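Local coordinates for protein lactate dehydrogenase, adjacent gene encodes predicted malate dehydrogenase (Cryptosporidium parvum, PDB 4ND2) that probably catalyses the NAD-dependent interconversion of pyruvate and (S)-lactate, at residues Ile174-Ser187 and Leu289-Ser302. Numbering follows the deposited sequence.
Unlike the reference sequence in segment 174-187: A184 (reference Val). With PYR (pyruvic acid), chain D; A3D (3-acetylpyridine adenine dinucleotide), chain C.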
loop_
_atom_site.group_PDB
_atom_site.type_symbol
_atom_site.label_atom_id
_atom_site.label_comp_id
_atom_site.label_asym_id
_atom_site.label_seq_id
_atom_site.Cartn_x
_atom_site.Cartn_y
_atom_site.Cartn_z
ATOM N N ILE A 174 -3.518 15.341 -25.414
ATOM C CA ILE A 174 -2.259 15.924 -25.872
ATOM C C ILE A 174 -2.447 17.387 -26.261
ATOM O O ILE A 174 -3.573 17.883 -26.326
ATOM C CB ILE A 174 -1.668 15.131 -27.059
ATOM C CG1 ILE A 174 -2.653 15.079 -28.235
ATOM C CG2 ILE A 174 -1.300 13.722 -26.613
ATOM C CD1 ILE A 174 -2.071 14.462 -29.488
ATOM N N GLY A 175 -1.334 18.068 -26.514
ATOM C CA GLY A 175 -1.347 19.484 -26.864
ATOM C C GLY A 175 -1.187 20.357 -25.636
ATOM O O GLY A 175 -0.806 19.877 -24.567
ATOM N N GLY A 176 -1.471 21.645 -25.792
ATOM C CA GLY A 176 -1.363 22.597 -24.693
ATOM C C GLY A 176 -2.461 22.410 -23.662
ATOM O O GLY A 176 -3.590 22.046 -24.001
ATOM N N HIS A 177 -2.125 22.666 -22.401
ATOM C CA HIS A 177 -3.083 22.595 -21.300
ATOM C C HIS A 177 -3.958 23.846 -21.319
ATOM O O HIS A 177 -3.712 24.812 -20.591
ATOM C CB HIS A 177 -2.346 22.457 -19.964
ATOM C CG HIS A 177 -3.251 22.265 -18.787
ATOM N ND1 HIS A 177 -4.085 21.177 -18.659
ATOM C CD2 HIS A 177 -3.435 23.013 -17.673
ATOM C CE1 HIS A 177 -4.754 21.266 -17.522
ATOM N NE2 HIS A 177 -4.377 22.371 -16.904
ATOM N N GLY A 178 -4.971 23.816 -22.176
ATOM C CA GLY A 178 -5.890 24.937 -22.357
ATOM C C GLY A 178 -7.105 24.499 -23.152
ATOM O O GLY A 178 -7.328 23.302 -23.338
ATOM N N ASP A 179 -7.885 25.465 -23.630
ATOM C CA ASP A 179 -9.084 25.172 -24.422
ATOM C C ASP A 179 -8.774 24.343 -25.671
ATOM O O ASP A 179 -9.612 23.564 -26.118
ATOM C CB ASP A 179 -9.803 26.466 -24.829
ATOM C CG ASP A 179 -10.547 27.119 -23.673
ATOM O OD1 ASP A 179 -10.670 26.499 -22.596
ATOM O OD2 ASP A 179 -11.018 28.263 -23.846
ATOM N N GLY A 180 -7.571 24.508 -26.217
ATOM C CA GLY A 180 -7.140 23.765 -27.398
ATOM C C GLY A 180 -6.626 22.353 -27.153
ATOM O O GLY A 180 -6.198 21.689 -28.096
ATOM N N MET A 181 -6.659 21.881 -25.905
ATOM C CA MET A 181 -6.195 20.522 -25.599
ATOM C C MET A 181 -6.949 19.509 -26.458
ATOM O O MET A 181 -8.113 19.725 -26.805
ATOM C CB MET A 181 -6.358 20.190 -24.106
ATOM C CG MET A 181 -7.791 19.973 -23.632
ATOM S SD MET A 181 -7.893 19.502 -21.888
ATOM C CE MET A 181 -7.405 21.030 -21.085
ATOM N N VAL A 182 -6.280 18.409 -26.795
ATOM C CA VAL A 182 -6.830 17.421 -27.719
ATOM C C VAL A 182 -6.989 16.054 -27.049
ATOM O O VAL A 182 -6.028 15.290 -26.975
ATOM C CB VAL A 182 -5.935 17.278 -28.972
ATOM C CG1 VAL A 182 -6.539 16.278 -29.954
ATOM C CG2 VAL A 182 -5.733 18.632 -29.638
ATOM N N PRO A 183 -8.200 15.750 -26.546
ATOM C CA PRO A 183 -8.479 14.378 -26.126
ATOM C C PRO A 183 -8.606 13.483 -27.357
ATOM O O PRO A 183 -9.558 13.621 -28.124
ATOM C CB PRO A 183 -9.811 14.496 -25.368
ATOM C CG PRO A 183 -9.962 15.946 -25.053
ATOM C CD PRO A 183 -9.301 16.659 -26.188
ATOM N N ALA A 184 -7.632 12.599 -27.548
ATOM C CA ALA A 184 -7.534 11.799 -28.769
ATOM C C ALA A 184 -8.481 10.603 -28.727
ATOM O O ALA A 184 -8.107 9.519 -28.284
ATOM C CB ALA A 184 -6.099 11.340 -28.978
ATOM N N THR A 185 -9.705 10.800 -29.208
ATOM C CA THR A 185 -10.717 9.743 -29.178
ATOM C C THR A 185 -10.324 8.512 -30.000
ATOM O O THR A 185 -10.760 7.408 -29.690
ATOM C CB THR A 185 -12.089 10.235 -29.683
ATOM O OG1 THR A 185 -11.954 10.761 -31.006
ATOM C CG2 THR A 185 -12.662 11.304 -28.761
ATOM N N SER A 186 -9.503 8.700 -31.033
ATOM C CA SER A 186 -9.159 7.607 -31.950
ATOM C C SER A 186 -8.385 6.466 -31.284
ATOM O O SER A 186 -8.517 5.310 -31.690
ATOM C CB SER A 186 -8.364 8.135 -33.149
ATOM O OG SER A 186 -7.057 8.529 -32.769
ATOM N N SER A 187 -7.585 6.791 -30.271
ATOM C CA SER A 187 -6.762 5.799 -29.578
ATOM C C SER A 187 -7.299 5.431 -28.189
ATOM O O SER A 187 -6.575 4.864 -27.374
ATOM C CB SER A 187 -5.329 6.313 -29.457
ATOM O OG SER A 187 -5.293 7.534 -28.742
ATOM N N LEU A 289 1.552 8.890 -31.095
ATOM C CA LEU A 289 0.195 8.368 -31.257
ATOM C C LEU A 289 -0.228 8.379 -32.725
ATOM O O LEU A 289 0.261 9.185 -33.512
ATOM C CB LEU A 289 -0.806 9.196 -30.445
ATOM C CG LEU A 289 -0.706 9.126 -28.920
ATOM C CD1 LEU A 289 -1.587 10.190 -28.284
ATOM C CD2 LEU A 289 -1.088 7.742 -28.418
ATOM N N ASP A 290 -1.143 7.480 -33.075
ATOM C CA ASP A 290 -1.699 7.423 -34.423
ATOM C C ASP A 290 -2.890 8.372 -34.500
ATOM O O ASP A 290 -4.013 8.003 -34.159
ATOM C CB ASP A 290 -2.123 5.990 -34.762
ATOM C CG ASP A 290 -2.504 5.814 -36.227
ATOM O OD1 ASP A 290 -1.961 6.540 -37.090
ATOM O OD2 ASP A 290 -3.346 4.935 -36.513
ATOM N N LEU A 291 -2.633 9.601 -34.935
ATOM C CA LEU A 291 -3.663 10.631 -34.993
ATOM C C LEU A 291 -4.360 10.648 -36.346
ATOM O O LEU A 291 -3.720 10.489 -37.385
ATOM C CB LEU A 291 -3.054 12.010 -34.727
ATOM C CG LEU A 291 -2.372 12.208 -33.372
ATOM C CD1 LEU A 291 -1.761 13.599 -33.290
ATOM C CD2 LEU A 291 -3.354 11.977 -32.232
ATOM N N THR A 292 -5.674 10.857 -36.322
ATOM C CA THR A 292 -6.449 11.052 -37.542
ATOM C C THR A 292 -6.125 12.428 -38.126
ATOM O O THR A 292 -5.573 13.281 -37.425
ATOM C CB THR A 292 -7.963 10.985 -37.267
ATOM O OG1 THR A 292 -8.330 12.027 -36.355
ATOM C CG2 THR A 292 -8.353 9.633 -36.681
ATOM N N PRO A 293 -6.466 12.655 -39.410
ATOM C CA PRO A 293 -6.276 13.988 -39.985
ATOM C C PRO A 293 -6.945 15.096 -39.163
ATOM O O PRO A 293 -6.349 16.154 -38.964
ATOM C CB PRO A 293 -6.918 13.865 -41.371
ATOM C CG PRO A 293 -6.763 12.428 -41.720
ATOM C CD PRO A 293 -6.903 11.676 -40.424
ATOM N N LEU A 294 -8.162 14.844 -38.686
ATOM C CA LEU A 294 -8.865 15.795 -37.822
ATOM C C LEU A 294 -8.074 16.085 -36.544
ATOM O O LEU A 294 -7.910 17.243 -36.164
ATOM C CB LEU A 294 -10.264 15.275 -37.469
ATOM C CG LEU A 294 -11.106 16.135 -36.516
ATOM C CD1 LEU A 294 -11.212 17.571 -37.014
ATOM C CD2 LEU A 294 -12.489 15.529 -36.328
ATOM N N GLU A 295 -7.582 15.032 -35.896
ATOM C CA GLU A 295 -6.800 15.177 -34.664
ATOM C C GLU A 295 -5.478 15.910 -34.903
ATOM O O GLU A 295 -5.048 16.705 -34.068
ATOM C CB GLU A 295 -6.563 13.809 -34.009
ATOM C CG GLU A 295 -7.826 13.228 -33.383
ATOM C CD GLU A 295 -7.710 11.764 -32.988
ATOM O OE1 GLU A 295 -6.788 11.068 -33.465
ATOM O OE2 GLU A 295 -8.563 11.303 -32.202
ATOM N N GLN A 296 -4.847 15.652 -36.047
ATOM C CA GLN A 296 -3.630 16.371 -36.438
ATOM C C GLN A 296 -3.893 17.867 -36.616
ATOM O O GLN A 296 -3.055 18.693 -36.251
ATOM C CB GLN A 296 -3.045 15.790 -37.728
ATOM C CG GLN A 296 -2.477 14.386 -37.579
ATOM C CD GLN A 296 -2.201 13.726 -38.920
ATOM O OE1 GLN A 296 -1.514 14.292 -39.768
ATOM N NE2 GLN A 296 -2.739 12.526 -39.118
ATOM N N LYS A 297 -5.055 18.207 -37.172
ATOM C CA LYS A 297 -5.450 19.605 -37.356
ATOM C C LYS A 297 -5.740 20.279 -36.014
ATOM O O LYS A 297 -5.335 21.419 -35.784
ATOM C CB LYS A 297 -6.676 19.708 -38.269
ATOM C CG LYS A 297 -7.124 21.137 -38.545
ATOM C CD LYS A 297 -8.290 21.184 -39.517
ATOM C CE LYS A 297 -8.688 22.619 -39.826
ATOM N NZ LYS A 297 -9.623 22.708 -40.983
ATOM N N LEU A 298 -6.450 19.576 -35.136
ATOM C CA LEU A 298 -6.728 20.091 -33.796
ATOM C C LEU A 298 -5.437 20.293 -32.997
ATOM O O LEU A 298 -5.308 21.280 -32.275
ATOM C CB LEU A 298 -7.690 19.167 -33.047
ATOM C CG LEU A 298 -9.112 19.105 -33.617
ATOM C CD1 LEU A 298 -9.873 17.935 -33.019
ATOM C CD2 LEU A 298 -9.866 20.405 -33.387
ATOM N N LEU A 299 -4.482 19.375 -33.142
ATOM C CA LEU A 299 -3.173 19.519 -32.497
ATOM C C LEU A 299 -2.417 20.730 -33.051
ATOM O O LEU A 299 -1.731 21.432 -32.303
ATOM C CB LEU A 299 -2.331 18.249 -32.664
ATOM C CG LEU A 299 -0.942 18.244 -32.009
ATOM C CD1 LEU A 299 -1.028 18.553 -30.521
ATOM C CD2 LEU A 299 -0.251 16.907 -32.237
ATOM N N GLY A 300 -2.542 20.962 -34.357
ATOM C CA GLY A 300 -1.976 22.151 -34.992
ATOM C C GLY A 300 -2.526 23.437 -34.398
ATOM O O GLY A 300 -1.778 24.380 -34.143
ATOM N N GLU A 301 -3.836 23.468 -34.170
ATOM C CA GLU A 301 -4.492 24.623 -33.556
ATOM C C GLU A 301 -4.051 24.827 -32.101
ATOM O O GLU A 301 -3.935 25.962 -31.640
ATOM C CB GLU A 301 -6.015 24.487 -33.653
ATOM C CG GLU A 301 -6.533 24.632 -35.080
ATOM C CD GLU A 301 -7.997 24.262 -35.247
ATOM O OE1 GLU A 301 -8.669 23.938 -34.246
ATOM O OE2 GLU A 301 -8.481 24.296 -36.399
ATOM N N SER A 302 -3.801 23.729 -31.391
ATOM C CA SER A 302 -3.284 23.792 -30.022
ATOM C C SER A 302 -1.884 24.398 -30.001
ATOM O O SER A 302 -1.584 25.250 -29.164
ATOM C CB SER A 302 -3.247 22.397 -29.392
ATOM O OG SER A 302 -2.872 22.463 -28.026
HETATM C C PYR D . -6.970 22.564 -14.128
HETATM O O PYR D . -7.703 22.169 -13.192
HETATM O OXT PYR D . -6.900 21.930 -15.204
HETATM C CA PYR D . -6.192 23.796 -13.977
HETATM O O3 PYR D . -5.310 24.057 -14.779
HETATM C CB PYR D . -6.494 24.724 -12.838
HETATM P PA A3D C . -2.434 28.805 -3.951
HETATM O O1A A3D C . -3.236 27.991 -2.973
HETATM O O2A A3D C . -2.734 30.272 -4.113
HETATM O O5B A3D C . -0.883 28.653 -3.583
HETATM C C5B A3D C . 0.132 29.436 -4.199
HETATM C C4B A3D C . 1.278 29.560 -3.206
HETATM O O4B A3D C . 2.426 30.113 -3.851
HETATM C C3B A3D C . 0.937 30.476 -2.030
HETATM O O3B A3D C . 1.052 29.777 -0.786
HETATM C C2B A3D C . 1.941 31.610 -2.127
HETATM O O2B A3D C . 2.389 32.100 -0.860
HETATM C C1B A3D C . 3.071 30.971 -2.913
HETATM N N9A A3D C . 3.953 31.952 -3.578
HETATM C C8A A3D C . 3.616 33.127 -4.143
HETATM N N7A A3D C . 4.718 33.739 -4.645
HETATM C C5A A3D C . 5.775 32.950 -4.396
HETATM C C6A A3D C . 7.227 32.992 -4.652
HETATM N N6A A3D C . 7.792 34.042 -5.297
HETATM N N1A A3D C . 7.969 31.944 -4.221
HETATM C C2A A3D C . 7.433 30.888 -3.578
HETATM N N3A A3D C . 6.118 30.790 -3.313
HETATM C C4A A3D C . 5.262 31.769 -3.692
HETATM O O3 A3D C . -2.498 28.160 -5.431
HETATM P PN A3D C . -2.725 26.592 -5.754
HETATM O O1N A3D C . -4.195 26.295 -5.663
HETATM O O2N A3D C . -1.751 25.759 -4.966
HETATM O O5D A3D C . -2.274 26.539 -7.295
HETATM C C5D A3D C . -0.912 26.785 -7.626
HETATM C C4D A3D C . -0.714 26.930 -9.130
HETATM O O4D A3D C . -1.003 25.688 -9.783
HETATM C C3D A3D C . -1.624 27.977 -9.769
HETATM O O3D A3D C . -0.880 28.755 -10.706
HETATM C C2D A3D C . -2.668 27.169 -10.504
HETATM O O2D A3D C . -3.205 27.828 -11.655
HETATM C C1D A3D C . -1.859 25.945 -10.897
HETATM N N1N A3D C . -2.671 24.775 -11.222
HETATM C C2N A3D C . -2.381 24.099 -12.344
HETATM C C3N A3D C . -3.114 22.979 -12.710
HETATM C C7N A3D C . -2.789 22.223 -13.962
HETATM O O7N A3D C . -3.505 21.292 -14.271
HETATM C C8N A3D C . -1.603 22.601 -14.796
HETATM C C4N A3D C . -4.157 22.559 -11.896
HETATM C C5N A3D C . -4.437 23.270 -10.738
HETATM C C6N A3D C . -3.674 24.385 -10.423
HETATM O O HOH W 1 -4.143 23.964 -26.244
HETATM O O HOH W 2 -7.253 22.131 -30.529
#
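E295, in the first turn of the helix, reaches across to the backbone and hydroxyl of S186. Its CB points toward the loop; with CG anti to the carbonyl carbon (chi1 -72°) and the chain extended beyond it, CD arrives 3.7 Å from S186 CB. The carboxylate then grips S186 with both syn lone pairs: OE2 accepts S186 N at 3.0 Å, and OE1 accepts S186 OG at 2.6 Å. OE1 also takes T292 N, on its anti side and 32° out of the carboxylate plane, while T292 OG1 accepts E295 N; these two bonds form a capping box at the helix start, and the same carboxylate also holds S186.

Between the polar ends the packing is aliphatic. I174 CD1 meets the L291 methyls tip to tip (CD1 to CD1 3.9 Å), and V182 CG2 lies 4.0 Å from L298 CB. Farther along, S302 OG accepts G176 N at 2.8 Å and donates to a water that bonds back to G176 O.

These bonds fix G176, the residue just before H177, the predicted proton acceptor, whose NE2 donates to pyruvate O3 (2.9 Å) and whose ND1 bonds D150. Helix 293-314 thus packs against strand 182-183, outermost of its sheet within the chain, and its neighbour 169-174, while P183 and T185 contact helices 147-162 and 206-227.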